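Local coordinates for protein insect group II chitinase (Ostrinia furnacalis, PDB 5Y2A) that hydrolyses chitin as a family 18 glycoside hydrolase, the chain being the second catalytic domain of an insect group II chitinase, at residues A[172-177]-A[229-234]; A[209-214]-A[326-331]; A[236-241]-A[333-338]; A[3-8]-A[365-370]. All coordinates share one frame; numbering follows the deposited sequence.

Interaction 1. Residues A[172-177]-A[229-234]; sequences RVIDYA and NYWINK. With NAG (2-acetamido-2-deoxy-beta-D-glucopyranose), chain C.
Asp175 and Tyr230 meet at about a right angle, the carboxylate plane turned 58° from the phenol ring, with Asp175 OD1 lying at the ring's edge. Tyr230 OH donates to Asp175 OD1 over 2.5 Å, a very short bond. The phenol gets there because CG of Tyr230 stands trans to its backbone N (chi1 -164°), which sends the ring out toward helix 171-177. Lys234 CG lies over one face of the Tyr230 ring, toward its rim; the chain then bends at chi2 and chi3 and brings NZ to the same Asp175 OD1, a 3.3 Å salt bridge. Lys171 NZ pairs with Asp175 OD2 and also bonds Tyr230 OH, so the carboxylate has a lysine at each oxygen. In the family 18 TIM barrel, short helix 171-177 follows strand 162-167 and packs beside helix 224-233, which precedes strand 241-254; their short segments run nearly parallel, 25° apart, with axes 11.6 Å from each other. Between them sits Ile174, its CG2 at the edge of the Tyr230 ring (4.0 Å to CE2) and its CD1 3.2 Å from Trp231 NE1, approaching the indole at a slant. A phenylalanine in place of Tyr230 would probably leave Asp175 OD1 without its hydroxyl donor and Lys171 NZ without one of its partners. A water accepts from Lys234 NZ and donates to Ile174 O. At the start of 229-234, Asn229 ND2 lies 3.5 Å from O5 of an N-acetylglucosamine, probably N-linked to Asn225.

Interaction 2. Residues A[209-214]-A[326-331]; sequences APMYVH and RHKAEY. With NAG (2-acetamido-2-deoxy-beta-D-glucopyranose), chain C.
Met211 reaches from a loop of the family 18 TIM barrel, between strand 189-192 and helix 224-233, to the side of helix 322-334. From CB, CG lies trans to the backbone N (chi1 -179°) and passes the edge of the His327 ring, 3.9 Å from CD2; the same CG backs one face of the Tyr212 ring. A bend at chi2 brings SD to 3.7 Å from Lys328 CG, and a further bend at chi3 carries CE over the centre of the Tyr331 ring, 3.4 Å from the centroid, a CH-pi contact joined by a longer Met-aromatic approach of SD above that face. Extended Lys328 runs the opposite way and gives NZ to Ala209 O; Asp320 holds the same ammonium in a salt bridge. Tyr212 and His327 come from opposite directions and meet rim to rim, planes at 79°, through a 2.7 Å hydrogen bond between Tyr212 OH and His327 NE2. With the Tyr212 ring cut back to an alanine, His327 NE2 would probably lose this partner and the glycan's acetamide methyl the ring face it rests on. On the ring face opposite Met211, that N-acetylglucosamine methyl, C8, lies 3.4 Å from Tyr212 CD1.

Interaction 3. Residues A[236-241]-A[333-338]; sequences ADRKKL and RAMELG
A Schellman motif ends helix 322-334, and the backbone leaving it leans on the 3-10 turn of residues 238-240 that leads into barrel strand 241-254. Glu336, with positive phi, turns the chain, and the carbonyl oxygens of Met335, Glu336 and Leu337 come close to side chains of the 3-10 turn. Arg238, extended from CG to NE, crosses Met335 at about a right angle and points NH1 at Met335 O, 2.8 Å away. That oxygen lies in the guanidinium plane and is met on a lone pair, in the carbonyl plane, although the bond is not straight (N-H...O 145°); a weak bond from the same NH1 reaches Met335 SD. Lys239 begins by pointing away, then curls back through chi2 and chi3 near -60°, so that CD passes 3.2 Å from Glu336 O and NZ bonds Leu337 O at 2.6 Å, tilted 34° from the carbonyl plane. Arg2 O is a second acceptor for this NZ. At Gly338, N donates to Leu241 O over 2.8 Å, while its CA lies 3.1 Å from Lys239 O, where a side chain would collide with that oxygen. Leu337 CA also makes a C-H...O contact with Arg238 O. An Asx turn, Lys239 N to Asp237 OD1, overlaps the start of the 3-10 turn. Ile232 of helix 224-233 packs on Arg238, Leu241 and Met335, Val228 of that helix touches Leu337, and Gly338 pairs by backbone with Lys4 of strand 4-10.

Interaction 4. Residues A[3-8]-A[365-370]; sequences FKVVCY and TINHVL
Leu370 and Phe3 both set CG trans to the carbonyl carbon, with chi1 at -65° and -66°, and the two side chains cross at about a right angle. Leu370 CD2 comes to rest over one face of the Phe3 ring, off-centre toward the rim and 4.1 Å from Phe3 CG, while the two CB atoms approach to 4.0 Å. Leu370 CD1 takes the other direction, to Val5 CG2 at 4.1 Å and to the carbonyl oxygen of Lys4, so its two methyls divide between Phe3 and Val5, alternate residues pointing toward the helix. Val5, whose CG1 is trans to the backbone N, spreads its branches: CG1 lies 4.0 Å from Asn367 ND2, and CG2 also touches Ile366 CG2. The Val5 methyls lie in van der Waals contact with the Asn367 amide, whose polar atoms bond elsewhere, ND2 with Leu363 O and Leu31 O, OD1 with Arg371 NH1. Helix 361-371 here covers strand 4-10, the first strand of the TIM barrel, running almost antiparallel to it at 160° with the axes of the short segments 9.3 Å apart. Ser340 of the adjacent strand 339-343 also touches Ile366 and Leu370, and Ala329 and Glu330 of helix 322-334 meet Val369. One water spans the edge of the contact, accepting from Phe3 N and donating to Leu370 O, each at 2.9 Å. Strand and helix are therefore joined directly by dispersion and shape, with a water supplying a polar link between their backbones.

From the N terminus, the chain opens interaction 4 with strand 4-10 and closes it only at helix 361-371, so the first barrel strand meets a helix near the far end and the other three contacts all fall within that span. Interaction 1 joins helices 171-177 and 224-233 and closes before interaction 3 begins. Interaction 2 opens between the segments of interaction 1 and closes after it, so these two cross; interactions 2 and 3 cross as well. Helix 322-334 serves both 2 and 3, and its Ala329 packs on Leu370 of interaction 4. Gly338 and Lys4 couple interactions 3 and 4, while the bound sugar touches interactions 1 and 2.

Interaction 1. Residues A[172-177]-A[229-234]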
# COMPACT_ATOMS: atom_id res chain seq x y z
N ARG A 172 -11.00 -13.01 18.76
CA ARG A 172 -12.23 -12.51 18.15
C ARG A 172 -12.50 -13.16 16.80
O ARG A 172 -13.59 -13.70 16.56
CB ARG A 172 -12.14 -10.99 18.00
CG ARG A 172 -13.34 -10.36 17.35
CD ARG A 172 -13.22 -8.84 17.26
NE ARG A 172 -14.40 -8.26 16.63
CZ ARG A 172 -14.40 -7.54 15.52
NH1 ARG A 172 -13.26 -7.28 14.89
NH2 ARG A 172 -15.54 -7.06 15.03
N VAL A 173 -11.51 -13.11 15.90
CA VAL A 173 -11.71 -13.65 14.55
C VAL A 173 -11.88 -15.16 14.59
O VAL A 173 -12.68 -15.73 13.84
CB VAL A 173 -10.54 -13.24 13.63
CG1 VAL A 173 -10.69 -13.90 12.25
CG2 VAL A 173 -10.47 -11.72 13.48
N ILE A 174 -11.11 -15.84 15.44
CA ILE A 174 -11.24 -17.30 15.54
C ILE A 174 -12.67 -17.68 15.91
O ILE A 174 -13.26 -18.58 15.31
CB ILE A 174 -10.23 -17.85 16.56
CG1 ILE A 174 -8.80 -17.71 16.01
CG2 ILE A 174 -10.54 -19.32 16.89
CD1 ILE A 174 -7.74 -17.71 17.08
N ASP A 175 -13.25 -16.97 16.88
CA ASP A 175 -14.62 -17.26 17.31
C ASP A 175 -15.61 -17.07 16.16
O ASP A 175 -16.57 -17.83 16.03
CB ASP A 175 -15.00 -16.38 18.49
CG ASP A 175 -14.23 -16.71 19.75
OD1 ASP A 175 -13.69 -17.83 19.83
OD2 ASP A 175 -14.17 -15.84 20.65
N TYR A 176 -15.37 -16.06 15.32
CA TYR A 176 -16.27 -15.78 14.21
C TYR A 176 -16.07 -16.72 13.03
O TYR A 176 -17.03 -17.02 12.31
CB TYR A 176 -16.06 -14.35 13.74
CG TYR A 176 -16.78 -13.26 14.50
CD1 TYR A 176 -18.17 -13.22 14.57
CD2 TYR A 176 -16.07 -12.25 15.14
CE1 TYR A 176 -18.82 -12.20 15.25
CE2 TYR A 176 -16.71 -11.24 15.82
CZ TYR A 176 -18.09 -11.22 15.88
OH TYR A 176 -18.72 -10.20 16.56
N ALA A 177 -14.84 -17.17 12.78
CA ALA A 177 -14.48 -17.71 11.47
C ALA A 177 -14.42 -19.23 11.41
O ALA A 177 -14.68 -19.79 10.34
CB ALA A 177 -13.13 -17.14 11.01
N ASN A 229 -2.87 -22.19 22.90
CA ASN A 229 -3.73 -22.86 23.86
C ASN A 229 -5.20 -22.66 23.54
O ASN A 229 -6.01 -23.57 23.77
CB ASN A 229 -3.40 -22.38 25.27
CG ASN A 229 -2.15 -23.03 25.82
OD1 ASN A 229 -2.16 -24.20 26.19
ND2 ASN A 229 -1.05 -22.27 25.86
N TYR A 230 -5.56 -21.51 22.97
CA TYR A 230 -6.96 -21.29 22.60
C TYR A 230 -7.39 -22.25 21.49
O TYR A 230 -8.48 -22.82 21.56
CB TYR A 230 -7.16 -19.84 22.16
CG TYR A 230 -8.61 -19.42 22.11
CD1 TYR A 230 -9.37 -19.34 23.28
CD2 TYR A 230 -9.23 -19.11 20.90
CE1 TYR A 230 -10.70 -18.96 23.24
CE2 TYR A 230 -10.56 -18.73 20.86
CZ TYR A 230 -11.29 -18.65 22.03
OH TYR A 230 -12.62 -18.27 21.99
N TRP A 231 -6.55 -22.44 20.47
CA TRP A 231 -6.87 -23.41 19.43
C TRP A 231 -7.00 -24.82 20.01
O TRP A 231 -7.92 -25.57 19.64
CB TRP A 231 -5.81 -23.38 18.33
CG TRP A 231 -6.08 -22.35 17.31
CD1 TRP A 231 -5.72 -21.03 17.35
CD2 TRP A 231 -6.83 -22.52 16.10
NE1 TRP A 231 -6.17 -20.38 16.22
CE2 TRP A 231 -6.87 -21.27 15.45
CE3 TRP A 231 -7.47 -23.61 15.51
CZ2 TRP A 231 -7.53 -21.09 14.24
CZ3 TRP A 231 -8.11 -23.43 14.30
CH2 TRP A 231 -8.13 -22.17 13.68
N ILE A 232 -6.09 -25.19 20.91
CA ILE A 232 -6.17 -26.50 21.55
C ILE A 232 -7.47 -26.64 22.33
O ILE A 232 -8.19 -27.64 22.20
CB ILE A 232 -4.95 -26.73 22.46
CG1 ILE A 232 -3.65 -26.74 21.65
CG2 ILE A 232 -5.11 -28.03 23.25
CD1 ILE A 232 -2.39 -26.80 22.50
N ASN A 233 -7.80 -25.63 23.14
CA ASN A 233 -9.02 -25.66 23.93
C ASN A 233 -10.27 -25.62 23.08
O ASN A 233 -11.33 -26.07 23.53
CB ASN A 233 -9.02 -24.51 24.93
CG ASN A 233 -7.93 -24.64 25.96
OD1 ASN A 233 -7.41 -25.73 26.18
ND2 ASN A 233 -7.58 -23.54 26.60
N LYS A 234 -10.19 -25.07 21.87
CA LYS A 234 -11.31 -25.11 20.94
C LYS A 234 -11.44 -26.45 20.23
O LYS A 234 -12.37 -26.61 19.43
CB LYS A 234 -11.19 -23.98 19.91
CG LYS A 234 -11.46 -22.60 20.48
CD LYS A 234 -12.94 -22.30 20.45
CE LYS A 234 -13.22 -21.01 19.72
NZ LYS A 234 -14.65 -20.92 19.30
C1 NAG C . 0.76 -20.17 28.49
C2 NAG C . 1.39 -19.81 29.83
C3 NAG C . 0.91 -20.78 30.92
C4 NAG C . -0.61 -20.90 30.94
C5 NAG C . -1.14 -21.16 29.53
C6 NAG C . -2.65 -21.13 29.45
C7 NAG C . 3.58 -18.76 30.13
C8 NAG C . 5.07 -18.95 30.06
N2 NAG C . 2.84 -19.81 29.76
O3 NAG C . 1.41 -20.31 32.17
O4 NAG C . -1.00 -22.04 31.70
O5 NAG C . -0.65 -20.18 28.61
O6 NAG C . -3.16 -19.81 29.65
O7 NAG C . 3.08 -17.71 30.49
O HOH W 1 -14.46 -20.83 16.81

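Interaction 2. Residues A[209-214]-A[326-331]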
# COMPACT_ATOMS: atom_id res chain seq x y z
N ALA A 209 4.88 -9.97 17.49
CA ALA A 209 4.53 -11.35 17.82
C ALA A 209 4.94 -11.66 19.26
O ALA A 209 5.87 -12.43 19.50
CB ALA A 209 5.19 -12.33 16.85
N PRO A 210 4.23 -11.10 20.23
CA PRO A 210 4.53 -11.42 21.64
C PRO A 210 4.34 -12.90 21.90
O PRO A 210 3.43 -13.53 21.38
CB PRO A 210 3.51 -10.58 22.42
CG PRO A 210 2.96 -9.56 21.44
CD PRO A 210 3.04 -10.24 20.10
N MET A 211 5.26 -13.47 22.69
CA MET A 211 5.20 -14.89 23.02
C MET A 211 4.31 -15.16 24.23
O MET A 211 3.43 -16.02 24.17
CB MET A 211 6.61 -15.42 23.27
CG MET A 211 6.66 -16.90 23.59
SD MET A 211 6.18 -17.90 22.17
CE MET A 211 5.26 -19.23 22.92
N TYR A 212 4.52 -14.42 25.32
CA TYR A 212 3.76 -14.57 26.55
C TYR A 212 3.19 -13.21 26.95
O TYR A 212 3.58 -12.17 26.42
CB TYR A 212 4.63 -15.14 27.68
CG TYR A 212 5.29 -16.45 27.31
CD1 TYR A 212 4.53 -17.58 27.04
CD2 TYR A 212 6.67 -16.56 27.21
CE1 TYR A 212 5.12 -18.78 26.68
CE2 TYR A 212 7.28 -17.76 26.86
CZ TYR A 212 6.49 -18.87 26.60
OH TYR A 212 7.08 -20.06 26.24
N VAL A 213 2.26 -13.24 27.91
CA VAL A 213 1.66 -12.00 28.42
C VAL A 213 2.74 -11.10 28.98
O VAL A 213 3.68 -11.55 29.65
CB VAL A 213 0.59 -12.32 29.48
CG1 VAL A 213 0.13 -11.06 30.19
CG2 VAL A 213 -0.59 -13.03 28.85
N HIS A 214 2.61 -9.80 28.71
CA HIS A 214 3.52 -8.78 29.20
C HIS A 214 2.73 -7.86 30.12
O HIS A 214 1.52 -7.71 29.96
CB HIS A 214 4.14 -8.00 28.02
CG HIS A 214 5.29 -7.11 28.40
ND1 HIS A 214 5.11 -5.86 28.97
CD2 HIS A 214 6.62 -7.27 28.26
CE1 HIS A 214 6.29 -5.31 29.18
NE2 HIS A 214 7.23 -6.14 28.76
N ARG A 326 14.40 -19.39 18.08
CA ARG A 326 14.75 -20.64 18.76
C ARG A 326 13.71 -20.99 19.82
O ARG A 326 13.22 -22.12 19.88
CB ARG A 326 16.13 -20.54 19.39
CG ARG A 326 16.62 -21.85 20.02
CD ARG A 326 17.96 -21.67 20.72
NE ARG A 326 17.82 -20.86 21.93
CZ ARG A 326 18.84 -20.46 22.69
NH1 ARG A 326 20.09 -20.78 22.36
NH2 ARG A 326 18.62 -19.73 23.77
N HIS A 327 13.36 -20.01 20.66
CA HIS A 327 12.41 -20.29 21.73
C HIS A 327 11.08 -20.77 21.18
O HIS A 327 10.48 -21.71 21.72
CB HIS A 327 12.18 -19.06 22.60
CG HIS A 327 11.21 -19.30 23.71
ND1 HIS A 327 11.55 -19.97 24.86
CD2 HIS A 327 9.89 -19.00 23.82
CE1 HIS A 327 10.49 -20.06 25.65
NE2 HIS A 327 9.47 -19.49 25.04
N LYS A 328 10.58 -20.13 20.12
CA LYS A 328 9.28 -20.52 19.60
C LYS A 328 9.32 -21.92 19.01
O LYS A 328 8.34 -22.67 19.13
CB LYS A 328 8.81 -19.48 18.59
CG LYS A 328 8.41 -18.18 19.28
CD LYS A 328 7.98 -17.10 18.29
CE LYS A 328 7.44 -15.87 19.05
NZ LYS A 328 7.02 -14.77 18.13
N ALA A 329 10.45 -22.29 18.40
CA ALA A 329 10.60 -23.66 17.92
C ALA A 329 10.68 -24.64 19.08
O ALA A 329 10.12 -25.74 19.01
CB ALA A 329 11.84 -23.76 17.03
N GLU A 330 11.38 -24.26 20.16
CA GLU A 330 11.44 -25.14 21.33
C GLU A 330 10.09 -25.23 22.02
O GLU A 330 9.74 -26.29 22.56
CB GLU A 330 12.53 -24.65 22.29
CG GLU A 330 13.92 -24.82 21.70
CD GLU A 330 15.04 -24.48 22.66
OE1 GLU A 330 14.85 -23.64 23.56
OE2 GLU A 330 16.14 -25.05 22.49
N TYR A 331 9.31 -24.14 22.00
CA TYR A 331 7.93 -24.17 22.48
C TYR A 331 7.11 -25.19 21.70
O TYR A 331 6.33 -25.96 22.28
CB TYR A 331 7.32 -22.78 22.37
CG TYR A 331 5.86 -22.67 22.73
CD1 TYR A 331 5.46 -22.45 24.04
CD2 TYR A 331 4.88 -22.76 21.75
CE1 TYR A 331 4.12 -22.32 24.37
CE2 TYR A 331 3.53 -22.64 22.07
CZ TYR A 331 3.16 -22.42 23.39
OH TYR A 331 1.84 -22.29 23.72
C1 NAG C . 0.76 -20.17 28.49
C2 NAG C . 1.39 -19.81 29.83
C3 NAG C . 0.91 -20.78 30.92
C4 NAG C . -0.61 -20.90 30.94
C5 NAG C . -1.14 -21.16 29.53
C6 NAG C . -2.65 -21.13 29.45
C7 NAG C . 3.58 -18.76 30.13
C8 NAG C . 5.07 -18.95 30.06
N2 NAG C . 2.84 -19.81 29.76
O3 NAG C . 1.41 -20.31 32.17
O4 NAG C . -1.00 -22.04 31.70
O5 NAG C . -0.65 -20.18 28.61
O6 NAG C . -3.16 -19.81 29.65
O7 NAG C . 3.08 -17.71 30.49

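Interaction 3. Residues A[236-241]-A[333-338]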
# COMPACT_ATOMS: atom_id res chain seq x y z
N ALA A 236 -8.59 -28.32 18.70
CA ALA A 236 -7.59 -28.63 17.69
C ALA A 236 -6.65 -29.74 18.17
O ALA A 236 -6.24 -29.77 19.33
CB ALA A 236 -6.77 -27.38 17.34
N ASP A 237 -6.32 -30.64 17.25
CA ASP A 237 -5.26 -31.64 17.43
C ASP A 237 -3.91 -30.94 17.53
O ASP A 237 -3.52 -30.21 16.61
CB ASP A 237 -5.29 -32.61 16.25
CG ASP A 237 -4.22 -33.69 16.32
OD1 ASP A 237 -3.38 -33.68 17.24
OD2 ASP A 237 -4.21 -34.55 15.41
N ARG A 238 -3.18 -31.14 18.64
CA ARG A 238 -1.91 -30.43 18.81
C ARG A 238 -0.94 -30.69 17.65
O ARG A 238 -0.22 -29.78 17.21
CB ARG A 238 -1.21 -30.85 20.11
CG ARG A 238 -1.84 -30.41 21.41
CD ARG A 238 -1.08 -31.00 22.62
NE ARG A 238 -1.56 -30.37 23.85
CZ ARG A 238 -0.87 -29.50 24.58
NH1 ARG A 238 0.36 -29.17 24.23
NH2 ARG A 238 -1.42 -28.97 25.67
N LYS A 239 -0.92 -31.93 17.12
CA LYS A 239 -0.03 -32.24 16.01
C LYS A 239 -0.42 -31.53 14.71
O LYS A 239 0.36 -31.56 13.75
CB LYS A 239 0.12 -33.76 15.77
CG LYS A 239 0.88 -34.48 16.88
CD LYS A 239 2.22 -33.80 17.13
CE LYS A 239 3.22 -33.87 15.98
NZ LYS A 239 4.56 -33.35 16.41
N LYS A 240 -1.67 -31.04 14.61
CA LYS A 240 -2.05 -30.28 13.42
C LYS A 240 -1.63 -28.82 13.48
O LYS A 240 -1.62 -28.14 12.45
CB LYS A 240 -3.57 -30.34 13.19
CG LYS A 240 -4.13 -31.72 12.84
CD LYS A 240 -3.57 -32.23 11.53
CE LYS A 240 -4.16 -33.59 11.19
NZ LYS A 240 -5.61 -33.49 10.86
N LEU A 241 -1.27 -28.31 14.67
CA LEU A 241 -0.99 -26.89 14.82
C LEU A 241 0.46 -26.58 14.44
O LEU A 241 1.39 -27.19 14.97
CB LEU A 241 -1.28 -26.43 16.24
CG LEU A 241 -2.75 -26.52 16.65
CD1 LEU A 241 -2.93 -26.07 18.10
CD2 LEU A 241 -3.61 -25.68 15.70
N ARG A 333 8.20 -27.81 20.20
CA ARG A 333 8.61 -29.16 20.56
C ARG A 333 8.13 -29.52 21.96
O ARG A 333 7.64 -30.64 22.18
CB ARG A 333 10.12 -29.29 20.44
CG ARG A 333 10.56 -30.72 20.42
CD ARG A 333 11.94 -30.85 19.85
NE ARG A 333 12.41 -32.22 19.97
CZ ARG A 333 13.49 -32.70 19.37
NH1 ARG A 333 14.22 -31.91 18.60
NH2 ARG A 333 13.83 -33.97 19.54
N ALA A 334 8.22 -28.59 22.91
CA ALA A 334 7.77 -28.88 24.27
C ALA A 334 6.27 -29.14 24.33
O ALA A 334 5.82 -30.04 25.04
CB ALA A 334 8.15 -27.73 25.21
N MET A 335 5.49 -28.34 23.60
CA MET A 335 4.04 -28.50 23.49
C MET A 335 3.63 -29.65 22.59
O MET A 335 2.43 -29.94 22.49
CB MET A 335 3.41 -27.20 22.98
CG MET A 335 3.44 -26.04 23.96
SD MET A 335 2.16 -26.18 25.23
CE MET A 335 0.72 -25.80 24.25
N GLU A 336 4.59 -30.30 21.92
CA GLU A 336 4.31 -31.42 21.02
C GLU A 336 3.33 -31.03 19.91
O GLU A 336 2.37 -31.74 19.61
CB GLU A 336 3.81 -32.64 21.81
CG GLU A 336 4.77 -33.06 22.91
CD GLU A 336 4.24 -34.20 23.76
OE1 GLU A 336 4.96 -35.20 23.94
OE2 GLU A 336 3.10 -34.08 24.28
N LEU A 337 3.61 -29.90 19.27
CA LEU A 337 2.76 -29.39 18.21
C LEU A 337 3.22 -29.98 16.87
O LEU A 337 4.10 -30.84 16.83
CB LEU A 337 2.79 -27.86 18.19
CG LEU A 337 2.43 -27.21 19.53
CD1 LEU A 337 2.49 -25.69 19.43
CD2 LEU A 337 1.04 -27.67 19.99
N GLY A 338 2.62 -29.52 15.77
CA GLY A 338 2.94 -30.08 14.47
C GLY A 338 4.20 -29.53 13.83
O GLY A 338 4.82 -30.21 13.00

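Interaction 4. Residues A[3-8]-A[365-370]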
# COMPACT_ATOMS: atom_id res chain seq x y z
N PHE A 3 8.29 -33.27 13.03
CA PHE A 3 7.93 -31.86 13.05
C PHE A 3 8.05 -31.28 11.65
O PHE A 3 8.99 -31.60 10.92
CB PHE A 3 8.80 -31.05 14.02
CG PHE A 3 8.59 -31.41 15.47
CD1 PHE A 3 7.41 -31.08 16.12
CD2 PHE A 3 9.57 -32.08 16.18
CE1 PHE A 3 7.21 -31.41 17.44
CE2 PHE A 3 9.38 -32.43 17.51
CZ PHE A 3 8.20 -32.09 18.14
N LYS A 4 7.09 -30.45 11.27
CA LYS A 4 7.13 -29.78 9.98
C LYS A 4 7.81 -28.42 10.09
O LYS A 4 7.77 -27.76 11.13
CB LYS A 4 5.71 -29.60 9.43
CG LYS A 4 4.92 -30.89 9.26
CD LYS A 4 3.52 -30.61 8.71
CE LYS A 4 2.79 -31.90 8.34
NZ LYS A 4 2.60 -32.79 9.53
N VAL A 5 8.47 -28.02 9.00
CA VAL A 5 8.92 -26.64 8.83
C VAL A 5 8.29 -26.16 7.54
O VAL A 5 8.71 -26.55 6.44
CB VAL A 5 10.45 -26.51 8.81
CG1 VAL A 5 10.85 -25.04 8.61
CG2 VAL A 5 11.05 -27.04 10.10
N VAL A 6 7.24 -25.36 7.66
CA VAL A 6 6.42 -24.93 6.53
C VAL A 6 6.94 -23.56 6.09
O VAL A 6 6.85 -22.59 6.84
CB VAL A 6 4.93 -24.88 6.91
CG1 VAL A 6 4.09 -24.35 5.75
CG2 VAL A 6 4.45 -26.26 7.35
N CYS A 7 7.48 -23.49 4.87
CA CYS A 7 8.15 -22.29 4.37
C CYS A 7 7.25 -21.59 3.36
O CYS A 7 6.88 -22.19 2.35
CB CYS A 7 9.47 -22.63 3.69
SG CYS A 7 10.73 -23.42 4.71
N TYR A 8 6.96 -20.31 3.59
CA TYR A 8 6.27 -19.51 2.59
C TYR A 8 7.29 -18.89 1.64
O TYR A 8 8.21 -18.18 2.07
CB TYR A 8 5.39 -18.44 3.25
CG TYR A 8 4.06 -19.01 3.68
CD1 TYR A 8 3.92 -19.61 4.92
CD2 TYR A 8 2.96 -18.99 2.83
CE1 TYR A 8 2.72 -20.15 5.32
CE2 TYR A 8 1.74 -19.53 3.23
CZ TYR A 8 1.63 -20.11 4.48
OH TYR A 8 0.44 -20.67 4.90
N THR A 365 17.92 -21.66 12.43
CA THR A 365 17.65 -21.85 13.85
C THR A 365 16.43 -22.73 14.09
O THR A 365 16.44 -23.61 14.95
CB THR A 365 17.48 -20.48 14.53
OG1 THR A 365 18.72 -19.76 14.47
CG2 THR A 365 17.05 -20.65 15.97
N ILE A 366 15.35 -22.50 13.32
CA ILE A 366 14.14 -23.32 13.47
C ILE A 366 14.42 -24.77 13.07
O ILE A 366 13.95 -25.71 13.73
CB ILE A 366 12.99 -22.70 12.66
CG1 ILE A 366 12.57 -21.36 13.29
CG2 ILE A 366 11.81 -23.66 12.57
CD1 ILE A 366 11.57 -20.54 12.47
N ASN A 367 15.17 -24.98 11.99
CA ASN A 367 15.50 -26.35 11.56
C ASN A 367 16.38 -27.06 12.58
O ASN A 367 16.27 -28.28 12.76
CB ASN A 367 16.20 -26.31 10.21
CG ASN A 367 15.22 -26.26 9.07
OD1 ASN A 367 14.82 -27.28 8.53
ND2 ASN A 367 14.81 -25.05 8.72
N HIS A 368 17.28 -26.32 13.21
CA HIS A 368 18.12 -26.87 14.27
C HIS A 368 17.28 -27.48 15.39
O HIS A 368 17.49 -28.62 15.80
CB HIS A 368 19.03 -25.75 14.80
CG HIS A 368 19.79 -26.10 16.04
ND1 HIS A 368 20.69 -27.14 16.10
CD2 HIS A 368 19.79 -25.53 17.27
CE1 HIS A 368 21.21 -27.20 17.31
NE2 HIS A 368 20.68 -26.23 18.04
N VAL A 369 16.27 -26.73 15.86
CA VAL A 369 15.45 -27.19 16.97
C VAL A 369 14.54 -28.34 16.55
O VAL A 369 14.42 -29.35 17.26
CB VAL A 369 14.62 -26.02 17.54
CG1 VAL A 369 13.63 -26.53 18.58
CG2 VAL A 369 15.54 -24.95 18.13
N LEU A 370 13.86 -28.19 15.42
CA LEU A 370 12.79 -29.11 15.06
C LEU A 370 13.26 -30.33 14.29
O LEU A 370 12.59 -31.37 14.34
CB LEU A 370 11.72 -28.38 14.23
CG LEU A 370 10.98 -27.26 14.97
CD1 LEU A 370 9.92 -26.68 14.05
CD2 LEU A 370 10.37 -27.80 16.26
O HOH W 2 11.21 -33.52 13.06